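Local coordinates for P450 epoxidase (PDB 1Q5D), which belongs to the cytochrome P450 family of haem proteins and holds an iron protoporphyrin IX within a mainly helical fold, at residues A[48-53]-A[316-321]; A[144-149]-A[404-409]; A[266-271]-A[389-394]. One frame throughout, in Å; residues are numbered along the deposited sequence.

Contact 1: A[48-53]-A[316-321]; sequences RSWVLT and CGASIK
Trp50 and Ile320 sit on strands 49-52 and 318-320, whose axes come within 9.8 Å at 133° between their chain directions, so the two strands do not pair. Side chains bridge the gap. The indole of Trp50 carries most of the contact, and the hairpin strand covers one of its faces with two carbons. Ala318 CB lies 4.0 Å from the centroid of the Trp50 six-membered ring, 22° off the normal. Ile320 CG1 lies 4.0 Å from the centroid of the five-membered ring of Trp50, 16° off the normal. Both are CH-pi contacts over the face. Ile320 adds its other branch. Ile320 CG2, anti to its backbone N, reaches Trp50 CD1 at 3.9 Å. The Trp50 and Ile320 side chains run past each other in opposite directions. Further along, Leu52 CD2 meets Cys316 SG at 4.1 Å, a smaller apolar touch.

The polar edge of the indole is served from elsewhere: Trp50 NE1 is hydrogen-bonded to Glu324 OE1. Tyr43 packs edge-to-face with the same indole. Ser319 points away from Trp50, and its OG bonds to Glu314 OE1 within the small hairpin of strands 313-315 and 318-320.

No hydrogen bond runs directly between the two segments, and their direct contact is apolar and CH-pi. A polar link passes through Glu324, whose OE1 bridges Trp50 NE1 and Lys321 N. That bond probably also fixes the rotation of the indole against the hairpin.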
# COMPACT_ATOMS: atom_id res chain seq x y z
N ARG A 48 -11.30 -8.35 16.76
CA ARG A 48 -10.68 -9.39 17.58
C ARG A 48 -9.19 -9.13 17.78
O ARG A 48 -8.37 -10.04 17.63
CB ARG A 48 -10.85 -10.79 16.96
CG ARG A 48 -12.29 -11.26 16.75
CD ARG A 48 -12.48 -12.02 15.44
NE ARG A 48 -11.77 -13.29 15.43
CZ ARG A 48 -11.30 -13.89 14.34
NH1 ARG A 48 -11.44 -13.35 13.14
NH2 ARG A 48 -10.68 -15.05 14.46
N SER A 49 -8.83 -7.90 18.11
CA SER A 49 -7.42 -7.62 18.32
C SER A 49 -7.23 -6.34 19.12
O SER A 49 -8.13 -5.52 19.20
CB SER A 49 -6.69 -7.50 16.98
OG SER A 49 -7.06 -6.30 16.34
N TRP A 50 -6.06 -6.20 19.72
CA TRP A 50 -5.69 -4.95 20.38
C TRP A 50 -5.34 -3.89 19.34
O TRP A 50 -4.92 -4.23 18.24
CB TRP A 50 -4.49 -5.21 21.27
CG TRP A 50 -4.79 -6.14 22.40
CD1 TRP A 50 -4.51 -7.48 22.48
CD2 TRP A 50 -5.44 -5.80 23.63
NE1 TRP A 50 -4.93 -7.98 23.68
CE2 TRP A 50 -5.52 -6.97 24.40
CE3 TRP A 50 -5.95 -4.60 24.16
CZ2 TRP A 50 -6.08 -6.99 25.68
CZ3 TRP A 50 -6.54 -4.63 25.43
CH2 TRP A 50 -6.58 -5.82 26.17
N VAL A 51 -5.49 -2.61 19.72
CA VAL A 51 -5.24 -1.48 18.82
C VAL A 51 -4.34 -0.47 19.53
O VAL A 51 -4.69 0.02 20.61
CB VAL A 51 -6.54 -0.78 18.40
CG1 VAL A 51 -6.27 0.47 17.57
CG2 VAL A 51 -7.45 -1.74 17.60
N LEU A 52 -3.19 -0.16 18.93
CA LEU A 52 -2.29 0.84 19.49
C LEU A 52 -2.46 2.18 18.77
O LEU A 52 -2.38 2.25 17.53
CB LEU A 52 -0.84 0.36 19.42
CG LEU A 52 -0.51 -0.81 20.35
CD1 LEU A 52 0.76 -1.51 19.92
CD2 LEU A 52 -0.40 -0.31 21.79
N THR A 53 -2.66 3.24 19.56
CA THR A 53 -3.03 4.54 19.03
C THR A 53 -1.93 5.60 18.96
O THR A 53 -2.13 6.62 18.33
CB THR A 53 -4.17 5.15 19.86
OG1 THR A 53 -3.75 5.21 21.24
CG2 THR A 53 -5.40 4.23 19.87
N CYS A 316 1.46 -1.25 27.63
CA CYS A 316 0.66 -0.03 27.76
C CYS A 316 -0.51 -0.22 28.74
O CYS A 316 -1.54 0.44 28.62
CB CYS A 316 0.14 0.42 26.38
SG CYS A 316 1.41 1.01 25.22
N GLY A 317 -0.34 -1.13 29.69
CA GLY A 317 -1.34 -1.37 30.71
C GLY A 317 -2.34 -2.45 30.34
O GLY A 317 -3.37 -2.61 30.99
N ALA A 318 -2.03 -3.21 29.29
CA ALA A 318 -2.90 -4.31 28.87
C ALA A 318 -2.20 -5.65 29.01
O ALA A 318 -0.99 -5.77 28.80
CB ALA A 318 -3.36 -4.10 27.43
N SER A 319 -2.98 -6.67 29.35
CA SER A 319 -2.46 -8.02 29.47
C SER A 319 -2.70 -8.77 28.18
O SER A 319 -3.77 -9.37 27.98
CB SER A 319 -3.13 -8.75 30.64
OG SER A 319 -2.90 -8.05 31.85
N ILE A 320 -1.71 -8.74 27.30
CA ILE A 320 -1.82 -9.36 25.99
C ILE A 320 -1.37 -10.81 26.04
O ILE A 320 -0.28 -11.11 26.53
CB ILE A 320 -1.00 -8.56 24.94
CG1 ILE A 320 -1.45 -7.10 24.94
CG2 ILE A 320 -1.15 -9.18 23.56
CD1 ILE A 320 -0.61 -6.18 24.06
N LYS A 321 -2.20 -11.70 25.51
CA LYS A 321 -1.88 -13.12 25.53
C LYS A 321 -1.19 -13.60 24.25
O LYS A 321 -1.33 -12.99 23.19
CB LYS A 321 -3.13 -13.95 25.84
CG LYS A 321 -3.89 -13.52 27.09
CD LYS A 321 -2.99 -13.50 28.34
CE LYS A 321 -3.80 -13.18 29.60
NZ LYS A 321 -2.98 -12.50 30.65

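Contact 2: A[144-149]-A[404-409]; sequences DVVRDY and RNIESL
Val146 packs against Ile406 and Leu409 at the apolar centre. Its CG2 branch does most of the touching, and Val146 CG2 meets Ile406 CG2 at 3.9 Å. Val146 CG2 also lies 3.6 Å from Ile406 O. This methyl is anti to its own carbonyl carbon, which turns it toward the strand. Beside it, Val145 and Leu409 lie side chain by side chain and point the same way, with Val145 CB 4.0 Å from Leu409 CD2.

Two hydrogen bonds flank these carbons. Val145 N donates to Leu409 O at 2.8 Å. In return Leu409 N donates to Asp144 OD2 at 3.0 Å, almost straight at 177°. Asp144 OD2 also accepts from Val146 N at 2.9 Å, a capping bond at the turn into the helix. The two donors come from opposite faces of the carboxylate, 48° out of its plane for Leu409 N and 40° for Val146 N. Asp144 OD2 thus joins the turn into the helix to the strand.

Outward lies a salt-bridge network. Arg147 NH1 pairs with Asp148 OD1 at 2.8 Å. Its NH2 is near Asp144 OD1 by charge alone, with no N-H aimed at that oxygen. Asp148 OD2 also receives Asp144 N at 2.8 Å, which would help to hold the turn closed.

Strand 143-144 runs antiparallel to strand 406-412, and the chain turns from it into the short helix 146-150. Strand 406-412 also pairs with 396-397, where Glu407 and Ser408 both face Val396 in a classic beta bulge. Helix 257-272 covers the apolar side: Val267 touches Val145, and Phe265 touches Ile406.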
# COMPACT_ATOMS: atom_id res chain seq x y z
N ASP A 144 -12.12 11.90 -13.97
CA ASP A 144 -12.02 11.17 -12.72
C ASP A 144 -10.58 10.77 -12.46
O ASP A 144 -10.05 9.88 -13.12
CB ASP A 144 -12.91 9.93 -12.77
CG ASP A 144 -12.96 9.19 -11.45
OD1 ASP A 144 -13.86 8.34 -11.30
OD2 ASP A 144 -12.16 9.40 -10.52
N VAL A 145 -9.96 11.42 -11.48
CA VAL A 145 -8.55 11.19 -11.15
C VAL A 145 -8.27 9.76 -10.72
O VAL A 145 -7.15 9.24 -10.86
CB VAL A 145 -8.06 12.21 -10.12
CG1 VAL A 145 -6.63 11.89 -9.64
CG2 VAL A 145 -8.13 13.62 -10.72
N VAL A 146 -9.30 9.09 -10.21
CA VAL A 146 -9.17 7.67 -9.95
C VAL A 146 -9.30 6.86 -11.24
O VAL A 146 -8.30 6.36 -11.75
CB VAL A 146 -10.15 7.17 -8.87
CG1 VAL A 146 -10.01 5.65 -8.70
CG2 VAL A 146 -9.86 7.86 -7.54
N ARG A 147 -10.52 6.75 -11.77
CA ARG A 147 -10.79 5.82 -12.87
C ARG A 147 -10.07 6.16 -14.19
O ARG A 147 -9.68 5.27 -14.93
CB ARG A 147 -12.31 5.67 -13.11
CG ARG A 147 -12.66 4.86 -14.37
CD ARG A 147 -14.15 4.85 -14.77
NE ARG A 147 -14.90 6.00 -14.24
CZ ARG A 147 -15.05 7.16 -14.87
NH1 ARG A 147 -14.49 7.37 -16.06
NH2 ARG A 147 -15.76 8.13 -14.30
N ASP A 148 -9.89 7.45 -14.47
CA ASP A 148 -9.29 7.87 -15.73
C ASP A 148 -7.77 8.08 -15.64
O ASP A 148 -7.11 8.37 -16.65
CB ASP A 148 -9.94 9.17 -16.20
CG ASP A 148 -11.43 9.06 -16.35
OD1 ASP A 148 -11.90 8.01 -16.83
OD2 ASP A 148 -12.21 9.98 -16.02
N TYR A 149 -7.20 7.96 -14.45
CA TYR A 149 -5.80 8.36 -14.27
C TYR A 149 -5.05 7.46 -13.32
O TYR A 149 -4.27 6.63 -13.76
CB TYR A 149 -5.74 9.80 -13.78
CG TYR A 149 -4.37 10.46 -13.91
CD1 TYR A 149 -3.70 10.48 -15.13
CD2 TYR A 149 -3.77 11.06 -12.81
CE1 TYR A 149 -2.46 11.09 -15.25
CE2 TYR A 149 -2.53 11.69 -12.92
CZ TYR A 149 -1.88 11.70 -14.15
OH TYR A 149 -0.65 12.31 -14.27
N ARG A 404 -8.67 3.48 3.12
CA ARG A 404 -9.67 4.52 2.98
C ARG A 404 -9.78 4.78 1.47
O ARG A 404 -9.28 5.79 0.97
CB ARG A 404 -9.24 5.79 3.73
CG ARG A 404 -8.85 5.58 5.21
CD ARG A 404 -8.15 6.80 5.87
NE ARG A 404 -8.87 8.03 5.53
CZ ARG A 404 -8.29 9.21 5.37
NH1 ARG A 404 -6.98 9.35 5.55
NH2 ARG A 404 -9.03 10.26 5.04
N ASN A 405 -10.43 3.85 0.75
CA ASN A 405 -10.38 3.84 -0.70
C ASN A 405 -11.26 4.92 -1.34
O ASN A 405 -12.47 4.99 -1.07
CB ASN A 405 -10.76 2.45 -1.25
CG ASN A 405 -12.15 1.98 -0.81
OD1 ASN A 405 -12.52 2.10 0.36
ND2 ASN A 405 -12.93 1.43 -1.76
N ILE A 406 -10.65 5.77 -2.16
CA ILE A 406 -11.42 6.74 -2.93
C ILE A 406 -11.91 6.07 -4.20
O ILE A 406 -11.11 5.56 -5.00
CB ILE A 406 -10.56 7.97 -3.30
CG1 ILE A 406 -10.07 8.68 -2.04
CG2 ILE A 406 -11.39 8.93 -4.14
CD1 ILE A 406 -9.08 9.85 -2.32
N GLU A 407 -13.23 6.07 -4.39
CA GLU A 407 -13.83 5.45 -5.55
C GLU A 407 -13.87 6.38 -6.75
O GLU A 407 -13.75 5.93 -7.89
CB GLU A 407 -15.24 4.95 -5.20
CG GLU A 407 -15.22 3.83 -4.17
CD GLU A 407 -16.61 3.36 -3.76
OE1 GLU A 407 -16.72 2.21 -3.32
OE2 GLU A 407 -17.58 4.13 -3.88
N SER A 408 -14.03 7.67 -6.50
CA SER A 408 -14.05 8.68 -7.55
C SER A 408 -13.54 10.02 -7.02
O SER A 408 -13.82 10.41 -5.88
CB SER A 408 -15.45 8.82 -8.16
OG SER A 408 -16.38 9.28 -7.20
N LEU A 409 -12.77 10.71 -7.85
CA LEU A 409 -12.25 12.03 -7.55
C LEU A 409 -12.44 12.87 -8.81
O LEU A 409 -11.59 12.90 -9.70
CB LEU A 409 -10.76 11.93 -7.19
CG LEU A 409 -10.03 13.23 -6.82
CD1 LEU A 409 -10.84 14.04 -5.83
CD2 LEU A 409 -8.62 12.96 -6.28

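Contact 3: A[266-271]-A[389-394]; sequences AVLNLL and MKLKET
Val267 O is gripped by two backbone N-H groups of its own helix, from Leu271 N at 2.9 Å and weakly from Leu270 N. That helical turn puts Val267, Leu268 and Leu271 where they can meet Met389 and Leu391. No hydrogen bond passes between the two segments.

Leu271 does most of the work. Leu271 CD2 comes over the backbone and lies 3.4 Å from Met389 O. Leu271 CD2 also touches Met389 CG at 4.1 Å. Leu271 CD1 faces the strand that follows Met389, 4.0 Å from Leu391 N and 4.2 Å from Leu391 CG. The fork of Leu271 therefore spans Met389 and Leu391, while Lys390, between them, points its side chain away. Leu271 CG is anti to the carbonyl carbon (chi1 -64°), which aims the fork at the strand.

Helix 257-272 is the C-terminal part of the long distal helix of the cytochrome P450 fold. Here its end packs on a small antiparallel sheet, in which strand 390-391 pairs with strand 406-412. Lys390 shares backbone hydrogen bonding with Ile412 of that partner.

The contact is apolar on both flanks of Leu271. On one, Met389 extends its chain through CG and brings Met389 SD to 4.3 Å from Val267 CG1. The chain bends only at its last torsion (chi3 -20°). On the other flank Leu268 CD1 meets Leu391 CD1 at 4.3 Å. Leu391 also packs on Leu409, and Leu271 on Val411, both of strand 406-412. Ile382 of helix 368-385 touches Met389, and Val379 and Phe383 of the same helix pack on Leu270, on the helix bearing Leu271.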
# COMPACT_ATOMS: atom_id res chain seq x y z
N ALA A 266 -2.90 12.45 -3.10
CA ALA A 266 -1.98 13.57 -3.33
C ALA A 266 -2.68 14.69 -4.07
O ALA A 266 -2.59 15.85 -3.67
CB ALA A 266 -0.71 13.10 -4.08
N VAL A 267 -3.38 14.34 -5.15
CA VAL A 267 -4.14 15.31 -5.93
C VAL A 267 -5.22 15.96 -5.07
O VAL A 267 -5.39 17.18 -5.09
CB VAL A 267 -4.78 14.67 -7.19
CG1 VAL A 267 -5.84 15.60 -7.79
CG2 VAL A 267 -3.70 14.31 -8.25
N LEU A 268 -5.95 15.14 -4.32
CA LEU A 268 -6.99 15.65 -3.42
C LEU A 268 -6.43 16.67 -2.44
O LEU A 268 -6.99 17.77 -2.27
CB LEU A 268 -7.65 14.49 -2.64
CG LEU A 268 -8.67 14.92 -1.59
CD1 LEU A 268 -9.67 15.93 -2.16
CD2 LEU A 268 -9.41 13.70 -1.03
N ASN A 269 -5.33 16.32 -1.78
CA ASN A 269 -4.76 17.17 -0.77
C ASN A 269 -4.14 18.44 -1.32
O ASN A 269 -4.10 19.45 -0.62
CB ASN A 269 -3.76 16.40 0.10
CG ASN A 269 -4.44 15.64 1.22
OD1 ASN A 269 -4.78 16.22 2.25
ND2 ASN A 269 -4.62 14.35 1.02
N LEU A 270 -3.67 18.41 -2.56
CA LEU A 270 -3.12 19.60 -3.19
C LEU A 270 -4.24 20.52 -3.70
O LEU A 270 -4.09 21.73 -3.69
CB LEU A 270 -2.15 19.23 -4.32
CG LEU A 270 -0.82 18.66 -3.83
CD1 LEU A 270 0.05 18.12 -4.98
CD2 LEU A 270 -0.04 19.68 -2.98
N LEU A 271 -5.36 19.94 -4.13
CA LEU A 271 -6.54 20.74 -4.44
C LEU A 271 -7.11 21.39 -3.18
O LEU A 271 -7.59 22.53 -3.23
CB LEU A 271 -7.62 19.89 -5.11
CG LEU A 271 -7.29 19.31 -6.48
CD1 LEU A 271 -8.42 18.43 -6.97
CD2 LEU A 271 -6.98 20.41 -7.49
N MET A 389 -6.55 23.20 -12.33
CA MET A 389 -7.46 22.10 -11.97
C MET A 389 -8.22 22.38 -10.67
O MET A 389 -7.65 22.87 -9.71
CB MET A 389 -6.67 20.79 -11.84
CG MET A 389 -7.51 19.56 -11.50
SD MET A 389 -6.46 18.08 -11.21
CE MET A 389 -4.97 18.58 -12.04
N LYS A 390 -9.51 22.05 -10.66
CA LYS A 390 -10.34 22.26 -9.47
C LYS A 390 -11.20 21.04 -9.19
O LYS A 390 -11.62 20.35 -10.11
CB LYS A 390 -11.27 23.46 -9.66
CG LYS A 390 -10.61 24.82 -9.59
CD LYS A 390 -11.54 25.88 -8.98
CE LYS A 390 -12.87 25.98 -9.73
NZ LYS A 390 -13.63 27.22 -9.33
N LEU A 391 -11.48 20.80 -7.91
CA LEU A 391 -12.43 19.78 -7.48
C LEU A 391 -13.84 20.09 -7.98
O LEU A 391 -14.38 21.16 -7.70
CB LEU A 391 -12.47 19.73 -5.95
CG LEU A 391 -12.21 18.41 -5.23
CD1 LEU A 391 -12.72 18.48 -3.80
CD2 LEU A 391 -12.83 17.24 -6.00
N LYS A 392 -14.46 19.15 -8.70
CA LYS A 392 -15.82 19.34 -9.17
C LYS A 392 -16.82 19.16 -8.03
O LYS A 392 -17.81 19.88 -7.94
CB LYS A 392 -16.17 18.39 -10.32
CG LYS A 392 -17.38 18.85 -11.13
CD LYS A 392 -18.05 17.69 -11.83
CE LYS A 392 -19.08 18.18 -12.84
NZ LYS A 392 -19.35 17.16 -13.89
N GLU A 393 -16.54 18.19 -7.17
CA GLU A 393 -17.42 17.88 -6.05
C GLU A 393 -16.75 16.85 -5.14
O GLU A 393 -15.74 16.24 -5.51
CB GLU A 393 -18.78 17.38 -6.54
CG GLU A 393 -18.98 15.88 -6.46
CD GLU A 393 -18.48 15.16 -7.69
OE1 GLU A 393 -18.99 15.44 -8.80
OE2 GLU A 393 -17.58 14.31 -7.54
N THR A 394 -17.32 16.65 -3.95
CA THR A 394 -16.73 15.79 -2.93
C THR A 394 -16.39 14.40 -3.46
O THR A 394 -17.22 13.75 -4.11
CB THR A 394 -17.67 15.67 -1.71
OG1 THR A 394 -18.47 16.85 -1.60
CG2 THR A 394 -16.87 15.67 -0.42

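In the fold
From the N terminus, the chain enters contact 1 at strand 49-52 and contact 2 at 144-149. It then runs through 266-271, the first half of contact 3. Contact 1 closes first, at 316-321, so it crosses both others. Contact 3 closes next, at 389-394, and contact 2 last, at 404-409, which places contact 3 wholly within the span of contact 2. Contacts 2 and 3 have centres 11 Å apart and touch, sharing the sheet of strands 390-391 and 406-412 and the helix 257-272. Contact 1 stands apart, its centre 35 Å from that of contact 2, and ties the small hairpin to the mixed sheet.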